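Local coordinates for protein bifunctional endomannanase/endoglucanase (Caldanaerobius polysaccharolyticus, PDB 3W0K) that probably hydrolyses internal linkages of beta-mannans and cellulose, as a glycoside hydrolase of family 5 built on a beta/alpha barrel, at residues V135-N140 with R196-M201; I171-L176 with I181-L186; E239-W244 with V254-F259. All blocks are in the same frame, centred on the assembly; numbering follows the deposited sequence.

Interaction 1 (V135-N140 with R196-M201)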
ATOM      1  N   VAL A 135       8.061   4.588   2.503  1.00  6.71           N
ATOM      2  CA  VAL A 135       7.369   5.699   1.870  1.00  7.85           C
ATOM      3  C   VAL A 135       6.488   5.172   0.750  1.00  8.36           C
ATOM      4  O   VAL A 135       6.926   4.391  -0.095  1.00  9.24           O
ATOM      5  CB  VAL A 135       8.369   6.798   1.379  1.00  7.77           C
ATOM      6  CG1 VAL A 135       9.430   6.206   0.454  1.00 10.62           C
ATOM      7  CG2 VAL A 135       7.615   7.938   0.698  1.00  9.15           C
ATOM      8  N   ASN A 136       5.225   5.577   0.774  1.00  7.58           N
ATOM      9  CA  ASN A 136       4.287   5.111  -0.229  1.00  7.41           C
ATOM     10  C   ASN A 136       4.582   5.563  -1.648  1.00  8.87           C
ATOM     11  O   ASN A 136       4.856   6.732  -1.897  1.00  8.70           O
ATOM     12  CB  ASN A 136       2.859   5.535   0.125  1.00  6.59           C
ATOM     13  CG  ASN A 136       1.852   5.081  -0.918  1.00  7.78           C
ATOM     14  OD1 ASN A 136       1.473   3.916  -0.956  1.00  7.73           O
ATOM     15  ND2 ASN A 136       1.447   5.996  -1.794  1.00  8.08           N
ATOM     16  N   GLU A 137       4.530   4.600  -2.562  1.00  8.61           N
ATOM     17  CA  GLU A 137       4.685   4.823  -3.995  1.00  9.06           C
ATOM     18  C   GLU A 137       5.569   5.976  -4.493  1.00  8.03           C
ATOM     19  O   GLU A 137       5.057   7.022  -4.906  1.00  9.13           O
ATOM     20  CB  GLU A 137       3.279   4.956  -4.604  1.00  8.36           C
ATOM     21  CG  GLU A 137       2.382   3.737  -4.339  1.00  9.25           C
ATOM     22  CD  GLU A 137       0.899   3.979  -4.604  1.00 11.17           C
ATOM     23  OE1 GLU A 137       0.444   5.143  -4.584  1.00 10.88           O
ATOM     24  OE2 GLU A 137       0.169   2.982  -4.808  1.00 10.91           O
ATOM     25  N   PRO A 138       6.904   5.805  -4.450  1.00  8.80           N
ATOM     26  CA  PRO A 138       7.830   6.845  -4.921  1.00  8.83           C
ATOM     27  C   PRO A 138       7.496   7.168  -6.381  1.00  9.68           C
ATOM     28  O   PRO A 138       6.916   6.340  -7.091  1.00 10.21           O
ATOM     29  CB  PRO A 138       9.197   6.169  -4.789  1.00  9.15           C
ATOM     30  CG  PRO A 138       9.010   5.262  -3.625  1.00 12.08           C
ATOM     31  CD  PRO A 138       7.642   4.665  -3.880  1.00  9.94           C
ATOM     32  N   PRO A 139       7.864   8.370  -6.852  1.00  9.44           N
ATOM     33  CA  PRO A 139       7.582   8.791  -8.227  1.00  9.76           C
ATOM     34  C   PRO A 139       8.411   8.122  -9.313  1.00  8.92           C
ATOM     35  O   PRO A 139       9.256   7.265  -9.046  1.00 10.51           O
ATOM     36  CB  PRO A 139       7.846  10.292  -8.174  1.00 10.49           C
ATOM     37  CG  PRO A 139       9.000  10.381  -7.232  1.00  8.97           C
ATOM     38  CD  PRO A 139       8.614   9.413  -6.125  1.00 10.05           C
ATOM     39  N   ASN A 140       8.132   8.509 -10.551  1.00  9.70           N
ATOM     40  CA  ASN A 140       8.864   7.971 -11.684  1.00 11.21           C
ATOM     41  C   ASN A 140      10.266   8.550 -11.724  1.00 12.04           C
ATOM     42  O   ASN A 140      10.530   9.624 -11.179  1.00 12.22           O
ATOM     43  CB  ASN A 140       8.156   8.315 -12.994  1.00 13.87           C
ATOM     44  CG  ASN A 140       6.973   7.414 -13.270  1.00 19.50           C
ATOM     45  OD1 ASN A 140       7.139   6.266 -13.688  1.00 25.87           O
ATOM     46  ND2 ASN A 140       5.774   7.927 -13.045  1.00 22.47           N
ATOM     47  N   ARG A 196       2.303  -3.447  -6.805  1.00  8.42           N
ATOM     48  CA  ARG A 196       0.914  -3.021  -6.889  1.00  9.12           C
ATOM     49  C   ARG A 196       0.089  -3.830  -7.877  1.00  9.89           C
ATOM     50  O   ARG A 196       0.627  -4.412  -8.821  1.00 10.18           O
ATOM     51  CB  ARG A 196       0.862  -1.547  -7.296  1.00  8.83           C
ATOM     52  CG  ARG A 196       1.375  -0.572  -6.239  1.00  9.81           C
ATOM     53  CD  ARG A 196       0.462  -0.590  -5.033  1.00  8.94           C
ATOM     54  NE  ARG A 196       0.789   0.430  -4.034  1.00  8.11           N
ATOM     55  CZ  ARG A 196       1.620   0.252  -3.013  1.00  8.30           C
ATOM     56  NH1 ARG A 196       2.247  -0.907  -2.842  1.00  8.78           N
ATOM     57  NH2 ARG A 196       1.752   1.211  -2.101  1.00  8.57           N
ATOM     58  N   GLY A 197      -1.224  -3.811  -7.661  1.00  9.85           N
ATOM     59  CA  GLY A 197      -2.153  -4.511  -8.530  1.00 10.58           C
ATOM     60  C   GLY A 197      -3.224  -3.557  -9.024  1.00  9.98           C
ATOM     61  O   GLY A 197      -4.408  -3.718  -8.723  1.00 10.55           O
ATOM     62  N   TYR A 198      -2.804  -2.536  -9.764  1.00  9.86           N
ATOM     63  CA  TYR A 198      -3.729  -1.549 -10.305  1.00  9.66           C
ATOM     64  C   TYR A 198      -3.699  -1.491 -11.827  1.00  9.61           C
ATOM     65  O   TYR A 198      -4.389  -0.673 -12.425  1.00 12.04           O
ATOM     66  CB  TYR A 198      -3.408  -0.157  -9.758  1.00 10.02           C
ATOM     67  CG  TYR A 198      -3.697   0.044  -8.287  1.00 10.23           C
ATOM     68  CD1 TYR A 198      -4.943  -0.282  -7.748  1.00  9.40           C
ATOM     69  CD2 TYR A 198      -2.748   0.625  -7.448  1.00 11.04           C
ATOM     70  CE1 TYR A 198      -5.237  -0.022  -6.409  1.00 10.67           C
ATOM     71  CE2 TYR A 198      -3.033   0.889  -6.109  1.00 10.07           C
ATOM     72  CZ  TYR A 198      -4.279   0.566  -5.600  1.00  9.36           C
ATOM     73  OH  TYR A 198      -4.584   0.859  -4.289  1.00 10.73           O
ATOM     74  N   GLN A 199      -2.877  -2.329 -12.449  1.00 11.21           N
ATOM     75  CA  GLN A 199      -2.780  -2.343 -13.903  1.00 11.19           C
ATOM     76  C   GLN A 199      -3.738  -3.350 -14.526  1.00 11.89           C
ATOM     77  O   GLN A 199      -3.867  -4.472 -14.042  1.00 12.52           O
ATOM     78  CB  GLN A 199      -1.348  -2.645 -14.348  1.00 11.85           C
ATOM     79  CG  GLN A 199      -0.324  -1.597 -13.918  1.00 12.11           C
ATOM     80  CD  GLN A 199      -0.635  -0.189 -14.425  1.00 13.75           C
ATOM     81  OE1 GLN A 199      -1.450   0.004 -15.331  1.00 13.48           O
ATOM     82  NE2 GLN A 199       0.022   0.800 -13.836  1.00 14.15           N
ATOM     83  N   PRO A 200      -4.415  -2.959 -15.619  1.00 13.52           N
ATOM     84  CA  PRO A 200      -4.319  -1.648 -16.270  1.00 13.58           C
ATOM     85  C   PRO A 200      -5.105  -0.552 -15.552  1.00 13.65           C
ATOM     86  O   PRO A 200      -6.256  -0.755 -15.162  1.00 12.93           O
ATOM     87  CB  PRO A 200      -4.892  -1.922 -17.659  1.00 14.15           C
ATOM     88  CG  PRO A 200      -5.948  -2.947 -17.376  1.00 14.34           C
ATOM     89  CD  PRO A 200      -5.249  -3.881 -16.417  1.00 13.64           C
ATOM     90  N   MET A 201      -4.481   0.614 -15.395  1.00 14.14           N
ATOM     91  CA  MET A 201      -5.124   1.746 -14.730  1.00 14.33           C
ATOM     92  C   MET A 201      -6.420   2.162 -15.423  1.00 15.27           C
ATOM     93  O   MET A 201      -7.333   2.679 -14.782  1.00 15.09           O
ATOM     94  CB  MET A 201      -4.168   2.939 -14.661  1.00 15.27           C
ATOM     95  CG  MET A 201      -2.993   2.763 -13.714  1.00 16.23           C
ATOM     96  SD  MET A 201      -3.481   2.814 -11.976  1.00 17.80           S
ATOM     97  CE  MET A 201      -3.526   4.579 -11.692  1.00 17.67           C
TER
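Glu-137 and Arg-196 mark the nearest approach of the two backbones, yet their CA atoms stay 9.2 Å apart, so 135-140 and 196-201 communicate by long side chains and not by main-chain pairing. The first segment is an irregular loop after strand 130-133; the second leaves strand 192-197 at Gly-197. A bend at chi2 (-66°) swings the Arg-196 chain round to carry its guanidinium to that loop. There NE gives a hydrogen bond of 2.7 Å to Glu-137 OE2, fairly straight at 155° and forming part of a salt bridge. It reaches OE2 on the anti side of the carboxylate, and the guanidinium also lies close to the aliphatic part of the glutamate, with NH2 3.4 Å from CG. At the guanidinium edge, and in its plane, Asn-136 OD1 sits 3.0 Å from NH2, a weak bond bent to 126°; the stronger partner of that oxygen is Arg-40. The other end of the same amide steadies the carboxylate, ND2 meeting Glu-137 OE1 at 3.1 Å from above the carboxylate plane.

Such a polar cluster at the C-terminal ends of the strands is where a TIM barrel keeps its active site. Asn-136, Glu-137 and Pro-138 match the Asn-Glu-Pro motif of family 5, whose glutamate serves as acid/base in relatives, and a bound Tris molecule, whose amine hydrogen-bonds to OE1, is consistent with a substrate pocket here.

The NH2 of Arg-196 is shared further, in salt bridges to Asp-174 and Glu-258, so one buried guanidinium ties together three acidic side chains, Glu-137, Asp-174 and Glu-258. Tyr-198 turns its ring edge to the carboxylate, CE2 lying 4.0 Å from Glu-137 OE2, while its hydroxyl bonds to Glu-258.

Interaction 2 (I171-L176 with I181-L186)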
ATOM      1  N   ILE A 171      11.388  -4.349   7.293  1.00  9.77           N
ATOM      2  CA  ILE A 171      11.199  -3.143   6.503  1.00 10.17           C
ATOM      3  C   ILE A 171      10.673  -3.483   5.117  1.00 10.29           C
ATOM      4  O   ILE A 171      11.046  -4.498   4.528  1.00 10.57           O
ATOM      5  CB  ILE A 171      12.531  -2.355   6.403  1.00 10.29           C
ATOM      6  CG1 ILE A 171      12.939  -1.865   7.797  1.00 10.06           C
ATOM      7  CG2 ILE A 171      12.394  -1.173   5.451  1.00 11.25           C
ATOM      8  CD1 ILE A 171      14.369  -1.371   7.888  1.00 12.73           C
ATOM      9  N   VAL A 172       9.771  -2.636   4.630  1.00  9.70           N
ATOM     10  CA  VAL A 172       9.151  -2.795   3.323  1.00  9.58           C
ATOM     11  C   VAL A 172       9.396  -1.522   2.522  1.00  9.08           C
ATOM     12  O   VAL A 172       9.365  -0.419   3.074  1.00  9.24           O
ATOM     13  CB  VAL A 172       7.614  -2.985   3.457  1.00  9.05           C
ATOM     14  CG1 VAL A 172       6.979  -3.219   2.091  1.00  9.31           C
ATOM     15  CG2 VAL A 172       7.297  -4.133   4.406  1.00 10.44           C
ATOM     16  N   ILE A 173       9.692  -1.682   1.235  1.00  9.50           N
ATOM     17  CA  ILE A 173       9.907  -0.542   0.347  1.00  8.68           C
ATOM     18  C   ILE A 173       9.009  -0.691  -0.872  1.00  9.03           C
ATOM     19  O   ILE A 173       8.806  -1.804  -1.366  1.00  9.99           O
ATOM     20  CB  ILE A 173      11.392  -0.386  -0.087  1.00  8.81           C
ATOM     21  CG1 ILE A 173      11.894  -1.629  -0.822  1.00 10.26           C
ATOM     22  CG2 ILE A 173      12.264  -0.089   1.125  1.00  9.94           C
ATOM     23  CD1 ILE A 173      13.283  -1.433  -1.438  1.00 12.59           C
ATOM     24  N   ASP A 174       8.425   0.420  -1.314  1.00  8.25           N
ATOM     25  CA  ASP A 174       7.522   0.432  -2.465  1.00  9.23           C
ATOM     26  C   ASP A 174       8.251   0.637  -3.784  1.00  9.02           C
ATOM     27  O   ASP A 174       9.249   1.355  -3.851  1.00  8.99           O
ATOM     28  CB  ASP A 174       6.470   1.540  -2.316  1.00  8.89           C
ATOM     29  CG  ASP A 174       5.416   1.230  -1.263  1.00  9.68           C
ATOM     30  OD1 ASP A 174       5.598   0.293  -0.454  1.00  9.54           O
ATOM     31  OD2 ASP A 174       4.391   1.942  -1.249  1.00  9.69           O
ATOM     32  N   GLY A 175       7.715   0.031  -4.840  1.00  9.53           N
ATOM     33  CA  GLY A 175       8.315   0.164  -6.154  1.00  9.37           C
ATOM     34  C   GLY A 175       8.300   1.586  -6.687  1.00  9.50           C
ATOM     35  O   GLY A 175       7.491   2.421  -6.269  1.00  8.99           O
ATOM     36  N   LEU A 176       9.224   1.877  -7.597  1.00  9.67           N
ATOM     37  CA  LEU A 176       9.302   3.204  -8.197  1.00  9.67           C
ATOM     38  C   LEU A 176       8.155   3.420  -9.178  1.00 10.07           C
ATOM     39  O   LEU A 176       7.400   2.492  -9.480  1.00 10.05           O
ATOM     40  CB  LEU A 176      10.643   3.377  -8.917  1.00 10.45           C
ATOM     41  CG  LEU A 176      11.872   3.319  -8.015  1.00 11.12           C
ATOM     42  CD1 LEU A 176      13.137   3.417  -8.862  1.00 12.34           C
ATOM     43  CD2 LEU A 176      11.814   4.450  -6.998  1.00 13.64           C
ATOM     44  N   ILE A 181       7.415  -0.043 -10.695  1.00 11.33           N
ATOM     45  CA  ILE A 181       8.754  -0.450 -11.113  1.00 11.23           C
ATOM     46  C   ILE A 181       9.632  -1.183 -10.105  1.00 10.74           C
ATOM     47  O   ILE A 181       9.904  -0.674  -9.019  1.00  9.65           O
ATOM     48  CB  ILE A 181       9.508   0.792 -11.656  1.00 11.94           C
ATOM     49  CG1 ILE A 181       8.667   1.489 -12.733  1.00 14.26           C
ATOM     50  CG2 ILE A 181      10.877   0.410 -12.199  1.00 12.06           C
ATOM     51  CD1 ILE A 181       8.325   0.617 -13.926  1.00 17.81           C
ATOM     52  N   ALA A 182      10.117  -2.359 -10.510  1.00 11.31           N
ATOM     53  CA  ALA A 182      10.983  -3.193  -9.678  1.00 11.37           C
ATOM     54  C   ALA A 182      12.335  -2.521  -9.441  1.00 11.07           C
ATOM     55  O   ALA A 182      12.815  -1.752 -10.279  1.00 11.71           O
ATOM     56  CB  ALA A 182      11.177  -4.562 -10.319  1.00 10.99           C
ATOM     57  N   MET A 183      12.964  -2.856  -8.319  1.00 10.93           N
ATOM     58  CA  MET A 183      14.236  -2.248  -7.942  1.00 11.33           C
ATOM     59  C   MET A 183      15.348  -3.257  -7.672  1.00 12.17           C
ATOM     60  O   MET A 183      15.713  -3.499  -6.523  1.00 12.49           O
ATOM     61  CB  MET A 183      14.014  -1.371  -6.703  1.00 11.16           C
ATOM     62  CG  MET A 183      12.912  -0.335  -6.891  1.00 12.49           C
ATOM     63  SD  MET A 183      12.231   0.283  -5.338  1.00 12.70           S
ATOM     64  CE  MET A 183      11.397  -1.200  -4.715  1.00 13.74           C
ATOM     65  N   PRO A 184      15.935  -3.828  -8.735  1.00 14.22           N
ATOM     66  CA  PRO A 184      17.011  -4.806  -8.544  1.00 14.94           C
ATOM     67  C   PRO A 184      18.222  -4.232  -7.807  1.00 15.16           C
ATOM     68  O   PRO A 184      18.957  -4.965  -7.141  1.00 15.33           O
ATOM     69  CB  PRO A 184      17.348  -5.235  -9.976  1.00 16.09           C
ATOM     70  CG  PRO A 184      16.948  -4.057 -10.804  1.00 16.46           C
ATOM     71  CD  PRO A 184      15.655  -3.619 -10.167  1.00 13.89           C
ATOM     72  N   GLU A 185      18.381  -2.911  -7.873  1.00 13.99           N
ATOM     73  CA  GLU A 185      19.487  -2.227  -7.210  1.00 14.96           C
ATOM     74  C   GLU A 185      19.387  -2.288  -5.685  1.00 15.04           C
ATOM     75  O   GLU A 185      20.367  -2.038  -4.985  1.00 16.84           O
ATOM     76  CB  GLU A 185      19.596  -0.768  -7.684  1.00 14.52           C
ATOM     77  CG  GLU A 185      18.389   0.129  -7.363  1.00 14.43           C
ATOM     78  CD  GLU A 185      17.260   0.046  -8.390  1.00 15.26           C
ATOM     79  OE1 GLU A 185      17.247  -0.871  -9.238  1.00 14.41           O
ATOM     80  OE2 GLU A 185      16.368   0.915  -8.352  1.00 14.81           O
ATOM     81  N   LEU A 186      18.206  -2.633  -5.173  1.00 14.22           N
ATOM     82  CA  LEU A 186      18.000  -2.732  -3.729  1.00 13.37           C
ATOM     83  C   LEU A 186      17.671  -4.163  -3.289  1.00 14.44           C
ATOM     84  O   LEU A 186      17.246  -4.393  -2.157  1.00 14.36           O
ATOM     85  CB  LEU A 186      16.890  -1.771  -3.285  1.00 13.86           C
ATOM     86  CG  LEU A 186      17.226  -0.277  -3.337  1.00 14.34           C
ATOM     87  CD1 LEU A 186      15.961   0.551  -3.197  1.00 13.96           C
ATOM     88  CD2 LEU A 186      18.231   0.072  -2.242  1.00 14.59           C
TER
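Leu-176 and Ile-181 face each other as a single antiparallel hydrogen-bonded pair. Ile-181 N reaches Leu-176 O at 2.8 Å, nearly straight (169°), and Leu-176 N returns a more bent bond of 3.0 Å to Ile-181 O. Gly-175 CA passes 3.4 Å from Ile-181 O. The close packing gathers round Met-183, whose turn at chi3 (-68°) lays CE 3.4 Å from Asp-174 O and 3.7 Å from Gly-175 CA; Ile-173 CD1 touches the same methyl at 3.8 Å, and Leu-176 CG rests against Met-183 CG. In the barrel, the loop turns back along the outer side of strand 170-174 before the chain enters the neighbouring strand 192-197, and His-151 of helix 148-165 touches both Leu-176 and Met-183. Replacing Met-183 by an alanine would probably open a gap beside Asp-174 O and Gly-175 CA and leave Ile-173 CD1 and Leu-176 CG each short of a neighbour. Leu-186 CD1 meets that Ile-173 methyl as well, at 3.8 Å. Toward solvent the fit is looser: Ile-181, partly exposed, leads its outer carbons off the contact, and Glu-185 OE2 only brushes Leu-176 CD1 at 4.1 Å while forming a salt bridge to Arg-148.

Interaction 3 (E239-W244 with V254-F259)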
ATOM      1  N   GLU A 239       3.879 -10.014 -18.178  1.00 15.87           N
ATOM      2  CA  GLU A 239       4.969  -9.181 -18.681  1.00 16.54           C
ATOM      3  C   GLU A 239       5.236  -8.054 -17.687  1.00 15.23           C
ATOM      4  O   GLU A 239       6.385  -7.756 -17.364  1.00 15.56           O
ATOM      5  CB  GLU A 239       4.615  -8.586 -20.043  1.00 19.43           C
ATOM      6  CG  GLU A 239       4.563  -9.598 -21.178  1.00 26.50           C
ATOM      7  CD  GLU A 239       4.257  -8.953 -22.519  1.00 29.69           C
ATOM      8  OE1 GLU A 239       4.867  -7.906 -22.833  1.00 33.62           O
ATOM      9  OE2 GLU A 239       3.408  -9.497 -23.261  1.00 34.34           O
ATOM     10  N   TYR A 240       4.154  -7.468 -17.184  1.00 14.53           N
ATOM     11  CA  TYR A 240       4.220  -6.376 -16.217  1.00 14.30           C
ATOM     12  C   TYR A 240       4.890  -6.814 -14.914  1.00 14.53           C
ATOM     13  O   TYR A 240       5.646  -6.051 -14.309  1.00 14.41           O
ATOM     14  CB  TYR A 240       2.803  -5.856 -15.942  1.00 14.58           C
ATOM     15  CG  TYR A 240       2.688  -4.929 -14.757  1.00 13.58           C
ATOM     16  CD1 TYR A 240       3.206  -3.635 -14.801  1.00 13.20           C
ATOM     17  CD2 TYR A 240       2.067  -5.351 -13.586  1.00 14.81           C
ATOM     18  CE1 TYR A 240       3.108  -2.785 -13.701  1.00 11.87           C
ATOM     19  CE2 TYR A 240       1.965  -4.512 -12.484  1.00 14.20           C
ATOM     20  CZ  TYR A 240       2.485  -3.235 -12.545  1.00 14.20           C
ATOM     21  OH  TYR A 240       2.379  -2.421 -11.443  1.00 11.17           O
ATOM     22  N   TYR A 241       4.620  -8.044 -14.492  1.00 13.43           N
ATOM     23  CA  TYR A 241       5.193  -8.567 -13.258  1.00 13.42           C
ATOM     24  C   TYR A 241       6.531  -9.283 -13.413  1.00 14.22           C
ATOM     25  O   TYR A 241       7.176  -9.598 -12.415  1.00 15.48           O
ATOM     26  CB  TYR A 241       4.190  -9.485 -12.551  1.00 12.22           C
ATOM     27  CG  TYR A 241       3.055  -8.746 -11.875  1.00 11.71           C
ATOM     28  CD1 TYR A 241       3.312  -7.747 -10.936  1.00 11.81           C
ATOM     29  CD2 TYR A 241       1.728  -9.043 -12.173  1.00 11.51           C
ATOM     30  CE1 TYR A 241       2.271  -7.060 -10.312  1.00 10.68           C
ATOM     31  CE2 TYR A 241       0.681  -8.363 -11.558  1.00 11.97           C
ATOM     32  CZ  TYR A 241       0.961  -7.369 -10.630  1.00 10.63           C
ATOM     33  OH  TYR A 241      -0.072  -6.672 -10.049  1.00 10.79           O
ATOM     34  N   LYS A 242       6.972  -9.498 -14.654  1.00 15.30           N
ATOM     35  CA  LYS A 242       8.233 -10.198 -14.895  1.00 15.91           C
ATOM     36  C   LYS A 242       9.435  -9.651 -14.117  1.00 15.62           C
ATOM     37  O   LYS A 242      10.173 -10.423 -13.510  1.00 16.21           O
ATOM     38  CB  LYS A 242       8.551 -10.282 -16.393  1.00 17.76           C
ATOM     39  CG  LYS A 242       9.750 -11.172 -16.699  1.00 22.14           C
ATOM     40  CD  LYS A 242      10.009 -11.292 -18.190  1.00 24.43           C
ATOM     41  CE  LYS A 242      11.120 -12.297 -18.472  1.00 26.04           C
ATOM     42  NZ  LYS A 242      12.397 -11.949 -17.783  1.00 28.04           N
ATOM     43  N   PRO A 243       9.647  -8.318 -14.118  1.00 16.38           N
ATOM     44  CA  PRO A 243      10.789  -7.769 -13.376  1.00 15.85           C
ATOM     45  C   PRO A 243      10.703  -8.079 -11.879  1.00 15.77           C
ATOM     46  O   PRO A 243      11.723  -8.235 -11.202  1.00 16.91           O
ATOM     47  CB  PRO A 243      10.677  -6.269 -13.646  1.00 16.21           C
ATOM     48  CG  PRO A 243      10.060  -6.218 -15.011  1.00 17.19           C
ATOM     49  CD  PRO A 243       8.972  -7.257 -14.886  1.00 15.80           C
ATOM     50  N   TRP A 244       9.476  -8.160 -11.368  1.00 15.16           N
ATOM     51  CA  TRP A 244       9.248  -8.470  -9.961  1.00 14.61           C
ATOM     52  C   TRP A 244       9.497  -9.954  -9.703  1.00 15.12           C
ATOM     53  O   TRP A 244      10.043 -10.329  -8.669  1.00 15.31           O
ATOM     54  CB  TRP A 244       7.830  -8.070  -9.553  1.00 13.71           C
ATOM     55  CG  TRP A 244       7.626  -6.585  -9.553  1.00 11.68           C
ATOM     56  CD1 TRP A 244       7.304  -5.798 -10.620  1.00 12.93           C
ATOM     57  CD2 TRP A 244       7.752  -5.707  -8.429  1.00 12.11           C
ATOM     58  NE1 TRP A 244       7.222  -4.479 -10.231  1.00 12.08           N
ATOM     59  CE2 TRP A 244       7.492  -4.397  -8.890  1.00 11.35           C
ATOM     60  CE3 TRP A 244       8.058  -5.901  -7.075  1.00 11.86           C
ATOM     61  CZ2 TRP A 244       7.528  -3.282  -8.043  1.00 11.38           C
ATOM     62  CZ3 TRP A 244       8.095  -4.793  -6.232  1.00 12.57           C
ATOM     63  CH2 TRP A 244       7.830  -3.499  -6.722  1.00 10.65           C
ATOM     64  N   VAL A 254       8.669 -10.558  -2.144  1.00 15.44           N
ATOM     65  CA  VAL A 254       7.755  -9.623  -2.796  1.00 13.66           C
ATOM     66  C   VAL A 254       6.349  -9.733  -2.211  1.00 13.87           C
ATOM     67  O   VAL A 254       5.916 -10.812  -1.811  1.00 15.76           O
ATOM     68  CB  VAL A 254       7.699  -9.886  -4.329  1.00 14.39           C
ATOM     69  CG1 VAL A 254       6.647  -9.002  -5.001  1.00 15.67           C
ATOM     70  CG2 VAL A 254       9.070  -9.637  -4.953  1.00 14.14           C
ATOM     71  N   HIS A 255       5.647  -8.605  -2.155  1.00 10.55           N
ATOM     72  CA  HIS A 255       4.284  -8.561  -1.636  1.00 10.52           C
ATOM     73  C   HIS A 255       3.518  -7.465  -2.375  1.00  9.96           C
ATOM     74  O   HIS A 255       4.122  -6.512  -2.864  1.00 11.73           O
ATOM     75  CB  HIS A 255       4.292  -8.258  -0.135  1.00  9.54           C
ATOM     76  CG  HIS A 255       2.940  -8.340   0.505  1.00  9.28           C
ATOM     77  ND1 HIS A 255       2.126  -7.241   0.671  1.00 10.33           N
ATOM     78  CD2 HIS A 255       2.256  -9.395   1.007  1.00 10.75           C
ATOM     79  CE1 HIS A 255       0.997  -7.615   1.248  1.00 10.46           C
ATOM     80  NE2 HIS A 255       1.050  -8.918   1.461  1.00  9.82           N
ATOM     81  N   ILE A 256       2.202  -7.623  -2.490  1.00  9.05           N
ATOM     82  CA  ILE A 256       1.367  -6.622  -3.154  1.00  8.64           C
ATOM     83  C   ILE A 256       0.703  -5.777  -2.061  1.00 10.46           C
ATOM     84  O   ILE A 256      -0.317  -6.169  -1.488  1.00  9.87           O
ATOM     85  CB  ILE A 256       0.302  -7.285  -4.067  1.00 10.13           C
ATOM     86  CG1 ILE A 256       0.987  -8.114  -5.161  1.00 11.03           C
ATOM     87  CG2 ILE A 256      -0.604  -6.225  -4.692  1.00 11.40           C
ATOM     88  CD1 ILE A 256       1.847  -7.303  -6.126  1.00 12.88           C
ATOM     89  N   GLY A 257       1.318  -4.631  -1.771  1.00  9.17           N
ATOM     90  CA  GLY A 257       0.836  -3.733  -0.729  1.00  9.62           C
ATOM     91  C   GLY A 257      -0.533  -3.126  -0.943  1.00  9.72           C
ATOM     92  O   GLY A 257      -1.220  -2.785   0.026  1.00  8.02           O
ATOM     93  N   GLU A 258      -0.889  -2.911  -2.206  1.00  8.71           N
ATOM     94  CA  GLU A 258      -2.191  -2.365  -2.574  1.00  8.21           C
ATOM     95  C   GLU A 258      -2.598  -2.921  -3.922  1.00  8.45           C
ATOM     96  O   GLU A 258      -1.759  -3.119  -4.803  1.00  8.78           O
ATOM     97  CB  GLU A 258      -2.160  -0.851  -2.775  1.00  9.06           C
ATOM     98  CG  GLU A 258      -1.751   0.026  -1.614  1.00  7.95           C
ATOM     99  CD  GLU A 258      -1.758   1.498  -2.003  1.00  8.58           C
ATOM    100  OE1 GLU A 258      -2.438   1.871  -2.987  1.00  9.38           O
ATOM    101  OE2 GLU A 258      -1.086   2.296  -1.317  1.00  9.54           O
ATOM    102  N   PHE A 259      -3.897  -3.151  -4.071  1.00  9.16           N
ATOM    103  CA  PHE A 259      -4.476  -3.587  -5.333  1.00  8.54           C
ATOM    104  C   PHE A 259      -5.979  -3.410  -5.242  1.00 10.37           C
ATOM    105  O   PHE A 259      -6.526  -3.199  -4.155  1.00  9.73           O
ATOM    106  CB  PHE A 259      -4.086  -5.032  -5.713  1.00 10.76           C
ATOM    107  CG  PHE A 259      -4.923  -6.102  -5.065  1.00  9.34           C
ATOM    108  CD1 PHE A 259      -5.798  -6.871  -5.832  1.00 11.02           C
ATOM    109  CD2 PHE A 259      -4.802  -6.379  -3.709  1.00 10.49           C
ATOM    110  CE1 PHE A 259      -6.537  -7.904  -5.255  1.00 11.12           C
ATOM    111  CE2 PHE A 259      -5.537  -7.410  -3.121  1.00 10.69           C
ATOM    112  CZ  PHE A 259      -6.405  -8.174  -3.896  1.00 11.45           C
TER
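Two different first torsions bring Trp-244 and Val-254 together: the indole CG stands anti to its own carbonyl carbon (chi1 -68°), carrying the ring toward the strand, and Val-254 holds CG1 anti to its backbone N (chi1 175°), pointing that methyl at the indole. The result is a worked example of helix-on-strand packing in a TIM barrel, where helix 234-249 lies against the outer side of strand 254-259, completing a beta-alpha-beta crossover from the parallel strand 192-197. CA atoms of Trp-244 and Val-254 are 7.4 Å apart, and the two side chains cross at about a right angle, CE3 of the indole touching CG1 at 4.0 Å. The second valine methyl is not idle: CG2 lies 3.9 Å from Trp-244 O. One turn back, Tyr-241 CE1 meets Ile-256 CD1 at 4.2 Å, while His-255, between the two strand residues, points away from the helix.

The polar ends of the aromatic residues find partners elsewhere, Tyr-241 OH with the backbone oxygen of Arg-196 and with Tyr-281 OH, Trp-244 NE1 with Asn-180 O. The helix is kinked at Pro-243, whose nitrogen carries no hydrogen to give. Tyr-240 helps fix the neighbouring ring, its edge placed over the face of Tyr-241 with CD2 3.6 Å above the plane, near the ring centre.

All three contacts are largely buried and bear on the same parallel barrel, but their chemistry changes with position. Interaction 1, its centre about 9 Å from that of the chain, is ionic and lies at the strand ends that probably line the substrate pocket; interactions 2 and 3 are chiefly apolar and pack loop or helix against strands. Strand 192-197 of interaction 1 runs between strand 170-174 of interaction 2 and strand 254-259 of interaction 3, and interaction 1 touches both: Glu-137 N lies 3.0 Å from Asp-174 OD2, probably a hydrogen bond, and Gly-197 O packs 3.3 Å from Phe-259 CB. Interactions 2 and 3 also touch directly, Gly-175 CA lying 3.7 Å from Trp-244 CH2.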